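Local atomic coordinates of Phospholipase/Carboxylesterase (PDB entry 4H0C), a protein that probably hydrolyses carboxylic esters, perhaps including palmitoyl groups on proteins, as a member of the alpha/beta-hydrolase superfamily. Residues A[29-35]-A[56-62]; A[129-133]-A[192-196]; A[148-154]-A[177-183]. All coordinates share one frame; numbering follows the deposited sequence.

All three contacts belong to one alpha/beta-hydrolase fold built round a mixed seven-stranded sheet. Along the chain interaction 1 comes first, joining the loops after strands 23-28 and 50-55; interaction 3 then falls between the two segments of interaction 2. The centres of interactions 1 and 2 lie about 16 Å apart, those of 2 and 3 about 20 Å, and those of 1 and 3 about 27 Å, on opposite sides of the chain's centre. Interactions 2 and 3 share the sheet through neighbouring strands 127-131 and 153-160. Interactions 1 and 2 lie near the probable active site, with His194 in interaction 2; interaction 3 joins elements of a more distant beta-alpha-beta unit.

Interaction 1 (A[29-35]-A[56-62]); sequences HGRGGTA and QATNNSW
Gly32 N donates to Asn60 O at 2.7 Å, nearly in line with the C=O bond, and so pins a glycine-rich turn to segment 56-62. That turn, type II from Gly30 to Gly33, is closed by Gly33 N bonding Gly30 O at 3.0 Å. Gly30 O also accepts from His29 ND1 at 2.8 Å, the two donors arriving from opposite faces of its carbonyl plane, and thereby positions the imidazole. With ND1 as donor, NE2 serves as acceptor and takes Ala57 N at 3.0 Å in a nearly straight bond (167°). Both partners lie close to the ring plane, so the ring is held flat between them. CG sits between the backbone N and carbonyl carbon (chi1 69°), which folds the ring back over its own segment. One face carries Gly33 O near the rim; the other makes an offset stack with the five-membered ring of Trp62, planes 27° apart. The indole is tied in as well, since Trp62 NE1 donates to His29 O at 2.9 Å, the oxygen lying near the indole plane.

Gln56 spans the far end: its chain bends at chi2, letting OE1 accept from Ala35 N at 2.9 Å, above the amide plane, while NE2 bonds Ala57 O at 3.1 Å and, weakly, Gly33 O. At the solvent-facing end a water bridges Arg31 NH1 and Ser61 OG; Arg31 NH2 bonds Tyr65 O, and NE a citrate probably from the crystallisation liquor, while Ser61 OG bonds Gln109.

In this fold, the backbone after such a His-Gly pair commonly supplies part of the oxyanion hole. The main-chain bonds made by the side chains of His29, Gln56 and Trp62 would hold the turn in one shape, as would suit a backbone that may line an oxyanion hole.

Interaction 2 (A[129-133]-A[192-196]); sequences IAFTG and RPHTI
Two torsions set up the contact: Thr132 chi1 (-47°) puts OG1 beside its backbone N and CG2 opposite that atom, while bends at chi2 and chi3 of Arg192 swing the guanidinium back to meet OG1. This is the alpha/beta-hydrolase fold where strand 127-131 ends beside the loop carrying His194, whose bonds to Asp162 and Ser108 are consistent with a catalytic triad. Arg192 NH2 donates to Thr132 OG1 at 2.8 Å, the oxygen 18° out of the guanidinium plane. NH1 forms a salt bridge with Glu200, and NE holds Pro193 O within its own loop. Thr195 O sits over the guanidinium face, 3.2 Å above it. Were Arg192 replaced by an alanine, Thr132 OG1 would probably lose its NH2 donor and Glu200 its charged mate, leaving the backbone at Pro193 less firmly held. Thr132 OG1 also donates to a water at 2.6 Å, which in turn donates to Thr195 O, and Thr132 CG2 touches His194 CE1 at 3.5 Å. Farther along, Ile196 crosses Phe131 at about a right angle: CD1 packs on Phe131 CD2, and CG2 makes a CH-pi contact 4.0 Å from the ring centroid, only 8° off its normal.

Interaction 3 (A[148-154]-A[177-183]); sequences DFKQTPV and LEDMNAA
Phe149, Val154, Leu177 and Ala182 form the tightly packed side of this contact, while Asp148, Gln151 and Asn181 make its polar, more open side. On the apolar side the Ala182 methyl is the shared point: CB lies 3.7 Å from Val154 CG2 and 3.8 Å from Phe149 CD2. The Phe149 ring reaches on to Leu177, whose CD2 meets ring atom CE2 at 3.8 Å, and to CB of Met180, a selenomethionine. Thr118 and Thr119 of helix 109-120 and Ile128 of strand 127-131 also touch the Phe149 side chain.

The polar side is bonded rather than packed. Asp148 OD1 accepts from Lys150 N in an Asx turn and, on its syn lone pair, from Asn181 ND2 at 3.0 Å. Asn181 chi1 (-162°) carries the amide toward the carboxylate, and OD1 lies in the amide plane, although amide and carboxylate planes stand 58° apart. Lys150 and Gln151 are exposed, at the middle of a type I' turn.

Main-chain bonds join the two segments along their length. Phe149 N meets Met180 O at 2.8 Å, almost straight (177°), and Gln151 N meets Asn181 O at 2.9 Å. Ala183 N then bonds Thr152 O, and Val154 N bonds Ala183 O at 2.9 Å, opening the parallel pairing of strands 153-160 and 183-190. Asn181, with positive phi, is the C-prime residue of a Schellman motif ending helix 167-179. Its backbone O and side-chain amide thus both tie the end of that helix to the turn entering strand 153-160, implying that polar bonds join the helix end to the strand start, with apolar side chains packed behind them.

Interaction 1 (A[29-35]-A[56-62])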
loop_
_atom_site.group_PDB
_atom_site.type_symbol
_atom_site.label_atom_id
_atom_site.label_comp_id
_atom_site.label_asym_id
_atom_site.label_seq_id
_atom_site.Cartn_x
_atom_site.Cartn_y
_atom_site.Cartn_z
ATOM N N HIS A 29 -5.083 -1.175 -5.701
ATOM C CA HIS A 29 -5.545 -2.467 -6.181
ATOM C C HIS A 29 -4.413 -3.400 -6.541
ATOM O O HIS A 29 -3.243 -2.985 -6.724
ATOM C CB HIS A 29 -6.492 -2.308 -7.375
ATOM C CG HIS A 29 -5.825 -1.806 -8.655
ATOM N ND1 HIS A 29 -5.050 -2.602 -9.460
ATOM C CD2 HIS A 29 -5.905 -0.567 -9.290
ATOM C CE1 HIS A 29 -4.643 -1.881 -10.542
ATOM N NE2 HIS A 29 -5.151 -0.632 -10.423
ATOM N N GLY A 30 -4.768 -4.669 -6.671
ATOM C CA GLY A 30 -3.809 -5.702 -7.021
ATOM C C GLY A 30 -3.636 -5.940 -8.516
ATOM O O GLY A 30 -4.238 -5.256 -9.346
ATOM N N ARG A 31 -2.807 -6.924 -8.850
ATOM C CA ARG A 31 -2.495 -7.242 -10.251
ATOM C C ARG A 31 -3.749 -7.710 -10.989
ATOM O O ARG A 31 -4.446 -8.633 -10.528
ATOM C CB ARG A 31 -1.401 -8.308 -10.341
ATOM C CG ARG A 31 -0.815 -8.481 -11.739
ATOM C CD ARG A 31 0.171 -9.646 -11.776
ATOM N NE ARG A 31 1.263 -9.417 -10.813
ATOM C CZ ARG A 31 2.383 -8.740 -11.086
ATOM N NH1 ARG A 31 2.602 -8.250 -12.305
ATOM N NH2 ARG A 31 3.290 -8.558 -10.141
ATOM N N GLY A 32 -4.016 -7.092 -12.134
ATOM C CA GLY A 32 -5.225 -7.402 -12.911
ATOM C C GLY A 32 -6.492 -6.785 -12.339
ATOM O O GLY A 32 -7.594 -7.060 -12.826
ATOM N N GLY A 33 -6.344 -5.945 -11.315
ATOM C CA GLY A 33 -7.484 -5.406 -10.586
ATOM C C GLY A 33 -7.839 -4.006 -11.015
ATOM O O GLY A 33 -7.226 -3.444 -11.939
ATOM N N THR A 34 -8.844 -3.433 -10.358
ATOM C CA THR A 34 -9.291 -2.091 -10.725
ATOM C C THR A 34 -9.492 -1.242 -9.507
ATOM O O THR A 34 -9.713 -1.759 -8.400
ATOM C CB THR A 34 -10.617 -2.097 -11.546
ATOM O OG1 THR A 34 -11.689 -2.568 -10.724
ATOM C CG2 THR A 34 -10.504 -2.980 -12.797
ATOM N N ALA A 35 -9.436 0.075 -9.713
ATOM C CA ALA A 35 -9.753 1.022 -8.645
ATOM C C ALA A 35 -11.163 0.822 -8.083
ATOM O O ALA A 35 -11.358 0.842 -6.846
ATOM C CB ALA A 35 -9.581 2.438 -9.141
ATOM N N GLN A 56 -5.909 4.184 -10.704
ATOM C CA GLN A 56 -6.037 3.001 -11.547
ATOM C C GLN A 56 -4.739 2.754 -12.302
ATOM O O GLN A 56 -4.252 3.652 -12.991
ATOM C CB GLN A 56 -7.185 3.189 -12.562
ATOM C CG GLN A 56 -7.230 2.113 -13.638
ATOM C CD GLN A 56 -7.671 0.759 -13.092
ATOM O OE1 GLN A 56 -8.703 0.661 -12.408
ATOM N NE2 GLN A 56 -6.899 -0.297 -13.396
ATOM N N ALA A 57 -4.223 1.526 -12.228
ATOM C CA ALA A 57 -3.004 1.168 -12.952
ATOM C C ALA A 57 -3.279 0.986 -14.439
ATOM O O ALA A 57 -4.281 0.384 -14.841
ATOM C CB ALA A 57 -2.365 -0.089 -12.380
ATOM N N THR A 58 -2.375 1.531 -15.250
ATOM C CA THR A 58 -2.347 1.236 -16.666
ATOM C C THR A 58 -2.029 -0.247 -16.799
ATOM O O THR A 58 -1.248 -0.780 -16.015
ATOM C CB THR A 58 -1.306 2.129 -17.365
ATOM O OG1 THR A 58 -1.772 3.482 -17.293
ATOM C CG2 THR A 58 -1.116 1.748 -18.840
ATOM N N ASN A 59 -2.689 -0.905 -17.752
ATOM C CA ASN A 59 -2.617 -2.367 -17.935
ATOM C C ASN A 59 -3.153 -3.161 -16.739
ATOM O O ASN A 59 -2.928 -4.388 -16.626
ATOM C CB ASN A 59 -1.199 -2.797 -18.301
ATOM C CG ASN A 59 -0.743 -2.225 -19.638
ATOM O OD1 ASN A 59 -1.535 -2.136 -20.573
ATOM N ND2 ASN A 59 0.536 -1.833 -19.736
ATOM N N ASN A 60 -3.893 -2.466 -15.868
ATOM C CA ASN A 60 -4.406 -3.033 -14.614
ATOM C C ASN A 60 -3.297 -3.701 -13.792
ATOM O O ASN A 60 -3.554 -4.639 -13.030
ATOM C CB ASN A 60 -5.519 -4.063 -14.874
ATOM C CG ASN A 60 -6.810 -3.449 -15.370
ATOM O OD1 ASN A 60 -6.955 -2.239 -15.471
ATOM N ND2 ASN A 60 -7.766 -4.303 -15.677
ATOM N N SER A 61 -2.065 -3.208 -13.939
ATOM C CA SER A 61 -0.933 -3.797 -13.246
ATOM C C SER A 61 0.139 -2.753 -12.997
ATOM O O SER A 61 0.622 -2.106 -13.945
ATOM C CB SER A 61 -0.367 -4.976 -14.059
ATOM O OG SER A 61 0.791 -5.524 -13.428
ATOM N N TRP A 62 0.513 -2.591 -11.720
ATOM C CA TRP A 62 1.544 -1.600 -11.327
ATOM C C TRP A 62 2.899 -1.811 -11.953
ATOM O O TRP A 62 3.584 -0.846 -12.292
ATOM C CB TRP A 62 1.631 -1.465 -9.803
ATOM C CG TRP A 62 0.304 -1.038 -9.221
ATOM C CD1 TRP A 62 -0.543 -1.756 -8.371
ATOM C CD2 TRP A 62 -0.363 0.248 -9.437
ATOM N NE1 TRP A 62 -1.662 -1.018 -8.067
ATOM C CE2 TRP A 62 -1.626 0.193 -8.696
ATOM C CE3 TRP A 62 -0.061 1.379 -10.181
ATOM C CZ2 TRP A 62 -2.529 1.270 -8.691
ATOM C CZ3 TRP A 62 -0.958 2.449 -10.169
ATOM C CH2 TRP A 62 -2.172 2.389 -9.443
HETATM O O HOH W 1 1.299 -7.976 -14.671
#

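Interaction 2 (A[129-133]-A[192-196])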
loop_
_atom_site.group_PDB
_atom_site.type_symbol
_atom_site.label_atom_id
_atom_site.label_comp_id
_atom_site.label_asym_id
_atom_site.label_seq_id
_atom_site.Cartn_x
_atom_site.Cartn_y
_atom_site.Cartn_z
ATOM N N ILE A 129 -1.870 -0.039 5.769
ATOM C CA ILE A 129 -2.389 -1.409 5.775
ATOM C C ILE A 129 -1.891 -2.145 4.540
ATOM O O ILE A 129 -2.231 -1.785 3.398
ATOM C CB ILE A 129 -3.925 -1.383 5.783
ATOM C CG1 ILE A 129 -4.455 -0.595 6.991
ATOM C CG2 ILE A 129 -4.456 -2.803 5.764
ATOM C CD1 ILE A 129 -5.832 -0.008 6.730
ATOM N N ALA A 130 -1.054 -3.157 4.752
ATOM C CA ALA A 130 -0.466 -3.924 3.659
ATOM C C ALA A 130 -0.911 -5.372 3.737
ATOM O O ALA A 130 -0.268 -6.217 4.397
ATOM C CB ALA A 130 1.053 -3.813 3.683
ATOM N N PHE A 131 -2.050 -5.664 3.100
ATOM C CA PHE A 131 -2.576 -7.037 3.060
ATOM C C PHE A 131 -1.766 -7.849 2.061
ATOM O O PHE A 131 -1.901 -7.664 0.849
ATOM C CB PHE A 131 -4.051 -7.082 2.623
ATOM C CG PHE A 131 -5.019 -6.415 3.572
ATOM C CD1 PHE A 131 -5.175 -6.860 4.885
ATOM C CD2 PHE A 131 -5.834 -5.362 3.119
ATOM C CE1 PHE A 131 -6.103 -6.257 5.733
ATOM C CE2 PHE A 131 -6.765 -4.768 3.953
ATOM C CZ PHE A 131 -6.899 -5.208 5.275
ATOM N N THR A 132 -0.956 -8.773 2.578
ATOM C CA THR A 132 -0.136 -9.694 1.761
ATOM C C THR A 132 0.808 -8.973 0.800
ATOM O O THR A 132 0.656 -9.024 -0.439
ATOM C CB THR A 132 -0.993 -10.735 1.039
ATOM O OG1 THR A 132 -1.924 -11.288 1.984
ATOM C CG2 THR A 132 -0.104 -11.899 0.456
ATOM N N GLY A 133 1.787 -8.292 1.373
ATOM C CA GLY A 133 2.779 -7.608 0.569
ATOM C C GLY A 133 4.096 -7.447 1.303
ATOM O O GLY A 133 4.193 -7.678 2.515
ATOM N N ARG A 192 -3.546 -19.949 5.086
ATOM C CA ARG A 192 -4.548 -19.047 4.515
ATOM C C ARG A 192 -4.312 -18.900 3.009
ATOM O O ARG A 192 -3.149 -18.733 2.583
ATOM C CB ARG A 192 -4.464 -17.662 5.174
ATOM C CG ARG A 192 -5.567 -16.682 4.780
ATOM C CD ARG A 192 -5.040 -15.253 4.785
ATOM N NE ARG A 192 -4.074 -15.082 3.707
ATOM C CZ ARG A 192 -3.343 -13.994 3.501
ATOM N NH1 ARG A 192 -3.452 -12.941 4.315
ATOM N NH2 ARG A 192 -2.499 -13.964 2.471
ATOM N N PRO A 193 -5.398 -18.938 2.200
ATOM C CA PRO A 193 -5.236 -18.687 0.760
ATOM C C PRO A 193 -4.837 -17.243 0.476
ATOM O O PRO A 193 -4.868 -16.381 1.380
ATOM C CB PRO A 193 -6.633 -18.960 0.179
ATOM C CG PRO A 193 -7.394 -19.652 1.247
ATOM C CD PRO A 193 -6.802 -19.221 2.548
ATOM N N HIS A 194 -4.466 -16.987 -0.767
ATOM C CA HIS A 194 -3.968 -15.665 -1.171
ATOM C C HIS A 194 -5.140 -14.724 -1.282
ATOM O O HIS A 194 -5.725 -14.556 -2.350
ATOM C CB HIS A 194 -3.143 -15.761 -2.477
ATOM C CG HIS A 194 -2.399 -14.481 -2.835
ATOM N ND1 HIS A 194 -1.147 -14.197 -2.368
ATOM C CD2 HIS A 194 -2.776 -13.392 -3.636
ATOM C CE1 HIS A 194 -0.753 -12.984 -2.841
ATOM N NE2 HIS A 194 -1.747 -12.493 -3.617
ATOM N N THR A 195 -5.499 -14.099 -0.162
ATOM C CA THR A 195 -6.758 -13.360 -0.061
ATOM C C THR A 195 -6.726 -12.455 1.160
ATOM O O THR A 195 -5.766 -12.499 1.937
ATOM C CB THR A 195 -7.956 -14.328 0.066
ATOM O OG1 THR A 195 -9.180 -13.599 -0.062
ATOM C CG2 THR A 195 -7.939 -15.036 1.425
ATOM N N ILE A 196 -7.768 -11.640 1.337
ATOM C CA ILE A 196 -7.948 -10.900 2.583
ATOM C C ILE A 196 -8.940 -11.672 3.447
ATOM O O ILE A 196 -10.129 -11.784 3.095
ATOM C CB ILE A 196 -8.453 -9.467 2.342
ATOM C CG1 ILE A 196 -7.526 -8.713 1.362
ATOM C CG2 ILE A 196 -8.614 -8.744 3.686
ATOM C CD1 ILE A 196 -8.056 -7.372 0.857
HETATM O O HOH W 2 -4.174 -10.401 2.838
#

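Interaction 3 (A[148-154]-A[177-183])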
loop_
_atom_site.group_PDB
_atom_site.type_symbol
_atom_site.label_atom_id
_atom_site.label_comp_id
_atom_site.label_asym_id
_atom_site.label_seq_id
_atom_site.Cartn_x
_atom_site.Cartn_y
_atom_site.Cartn_z
ATOM N N ASP A 148 11.188 9.133 8.647
ATOM C CA ASP A 148 10.910 8.496 9.942
ATOM C C ASP A 148 9.404 8.386 10.087
ATOM O O ASP A 148 8.695 9.361 9.849
ATOM C CB ASP A 148 11.502 9.316 11.101
ATOM C CG ASP A 148 11.475 8.543 12.428
ATOM O OD1 ASP A 148 10.411 8.493 13.097
ATOM O OD2 ASP A 148 12.523 7.977 12.808
ATOM N N PHE A 149 8.901 7.207 10.425
ATOM C CA PHE A 149 7.455 7.042 10.506
ATOM C C PHE A 149 6.779 7.713 11.729
ATOM O O PHE A 149 5.549 7.834 11.772
ATOM C CB PHE A 149 7.078 5.564 10.422
ATOM C CG PHE A 149 7.150 5.002 9.035
ATOM C CD1 PHE A 149 6.198 5.344 8.075
ATOM C CD2 PHE A 149 8.144 4.094 8.697
ATOM C CE1 PHE A 149 6.240 4.780 6.803
ATOM C CE2 PHE A 149 8.206 3.530 7.426
ATOM C CZ PHE A 149 7.254 3.867 6.474
ATOM N N LYS A 150 7.580 8.143 12.699
ATOM C CA LYS A 150 7.059 8.817 13.888
ATOM C C LYS A 150 5.934 7.987 14.519
ATOM O O LYS A 150 4.907 8.526 14.928
ATOM C CB LYS A 150 6.560 10.231 13.535
ATOM C CG LYS A 150 7.586 11.121 12.832
ATOM C CD LYS A 150 8.578 11.721 13.820
ATOM C CE LYS A 150 9.107 13.083 13.347
ATOM N NZ LYS A 150 9.994 13.010 12.155
ATOM N N GLN A 151 6.128 6.669 14.565
ATOM C CA GLN A 151 5.211 5.751 15.248
ATOM C C GLN A 151 3.936 5.466 14.444
ATOM O O GLN A 151 2.981 4.905 15.000
ATOM C CB GLN A 151 4.869 6.216 16.695
ATOM C CG GLN A 151 6.116 6.563 17.487
ATOM C CD GLN A 151 5.860 6.885 18.933
ATOM O OE1 GLN A 151 4.718 6.843 19.426
ATOM N NE2 GLN A 151 6.935 7.176 19.642
ATOM N N THR A 152 3.927 5.791 13.143
ATOM C CA THR A 152 2.791 5.405 12.262
ATOM C C THR A 152 2.426 3.928 12.465
ATOM O O THR A 152 3.293 3.047 12.317
ATOM C CB THR A 152 3.125 5.574 10.757
ATOM O OG1 THR A 152 3.392 6.940 10.453
ATOM C CG2 THR A 152 1.971 5.088 9.886
ATOM N N PRO A 153 1.144 3.646 12.759
ATOM C CA PRO A 153 0.737 2.245 12.878
ATOM C C PRO A 153 0.738 1.587 11.497
ATOM O O PRO A 153 0.195 2.156 10.555
ATOM C CB PRO A 153 -0.691 2.322 13.457
ATOM C CG PRO A 153 -0.831 3.720 13.994
ATOM C CD PRO A 153 0.121 4.595 13.238
ATOM N N VAL A 154 1.344 0.401 11.393
ATOM C CA VAL A 154 1.430 -0.347 10.145
ATOM C C VAL A 154 0.974 -1.771 10.413
ATOM O O VAL A 154 1.405 -2.388 11.385
ATOM C CB VAL A 154 2.880 -0.391 9.581
ATOM C CG1 VAL A 154 2.962 -1.213 8.298
ATOM C CG2 VAL A 154 3.427 1.013 9.347
ATOM N N LEU A 177 10.860 -1.511 8.434
ATOM C CA LEU A 177 9.799 -0.614 8.964
ATOM C C LEU A 177 10.035 -0.273 10.427
ATOM O O LEU A 177 9.911 0.899 10.841
ATOM C CB LEU A 177 8.408 -1.264 8.812
ATOM C CG LEU A 177 7.869 -1.410 7.383
ATOM C CD1 LEU A 177 6.758 -2.447 7.329
ATOM C CD2 LEU A 177 7.353 -0.083 6.872
ATOM N N GLU A 178 10.410 -1.279 11.214
ATOM C CA GLU A 178 10.687 -1.038 12.645
ATOM C C GLU A 178 11.905 -0.141 12.851
ATOM O O GLU A 178 11.857 0.803 13.646
ATOM C CB GLU A 178 10.819 -2.352 13.404
ATOM C CG GLU A 178 9.462 -3.034 13.597
ATOM C CD GLU A 178 9.522 -4.295 14.438
ATOM O OE1 GLU A 178 10.572 -4.967 14.449
ATOM O OE2 GLU A 178 8.496 -4.614 15.093
ATOM N N ASP A 179 12.959 -0.378 12.076
ATOM C CA ASP A 179 14.136 0.509 12.087
ATOM C C ASP A 179 13.815 1.963 11.755
ATOM O O ASP A 179 14.454 2.884 12.278
ATOM C CB ASP A 179 15.247 -0.047 11.184
ATOM C CG ASP A 179 16.021 -1.181 11.848
ATOM O OD1 ASP A 179 15.876 -1.392 13.088
ATOM O OD2 ASP A 179 16.772 -1.868 11.127
HETATM N N MSE A 180 12.801 2.167 10.914
HETATM C CA MSE A 180 12.381 3.508 10.530
HETATM C C MSE A 180 11.267 4.041 11.409
HETATM O O MSE A 180 10.619 5.038 11.075
HETATM C CB MSE A 180 12.017 3.528 9.061
HETATM C CG MSE A 180 13.223 3.180 8.196
HETATM SE SE MSE A 180 12.688 3.162 6.399
HETATM C CE MSE A 180 12.404 5.105 6.206
ATOM N N ASN A 181 11.070 3.381 12.555
ATOM C CA ASN A 181 10.203 3.892 13.618
ATOM C C ASN A 181 8.707 3.791 13.320
ATOM O O ASN A 181 7.914 4.531 13.896
ATOM C CB ASN A 181 10.588 5.331 14.053
ATOM C CG ASN A 181 10.000 5.726 15.419
ATOM O OD1 ASN A 181 9.786 4.874 16.314
ATOM N ND2 ASN A 181 9.750 7.017 15.589
ATOM N N ALA A 182 8.304 2.859 12.461
ATOM C CA ALA A 182 6.884 2.512 12.388
ATOM C C ALA A 182 6.485 1.739 13.652
ATOM O O ALA A 182 7.334 1.090 14.288
ATOM C CB ALA A 182 6.610 1.681 11.141
ATOM N N ALA A 183 5.200 1.800 14.006
ATOM C CA ALA A 183 4.622 0.893 15.038
ATOM C C ALA A 183 4.016 -0.309 14.299
ATOM O O ALA A 183 2.890 -0.245 13.810
ATOM C CB ALA A 183 3.584 1.637 15.896
#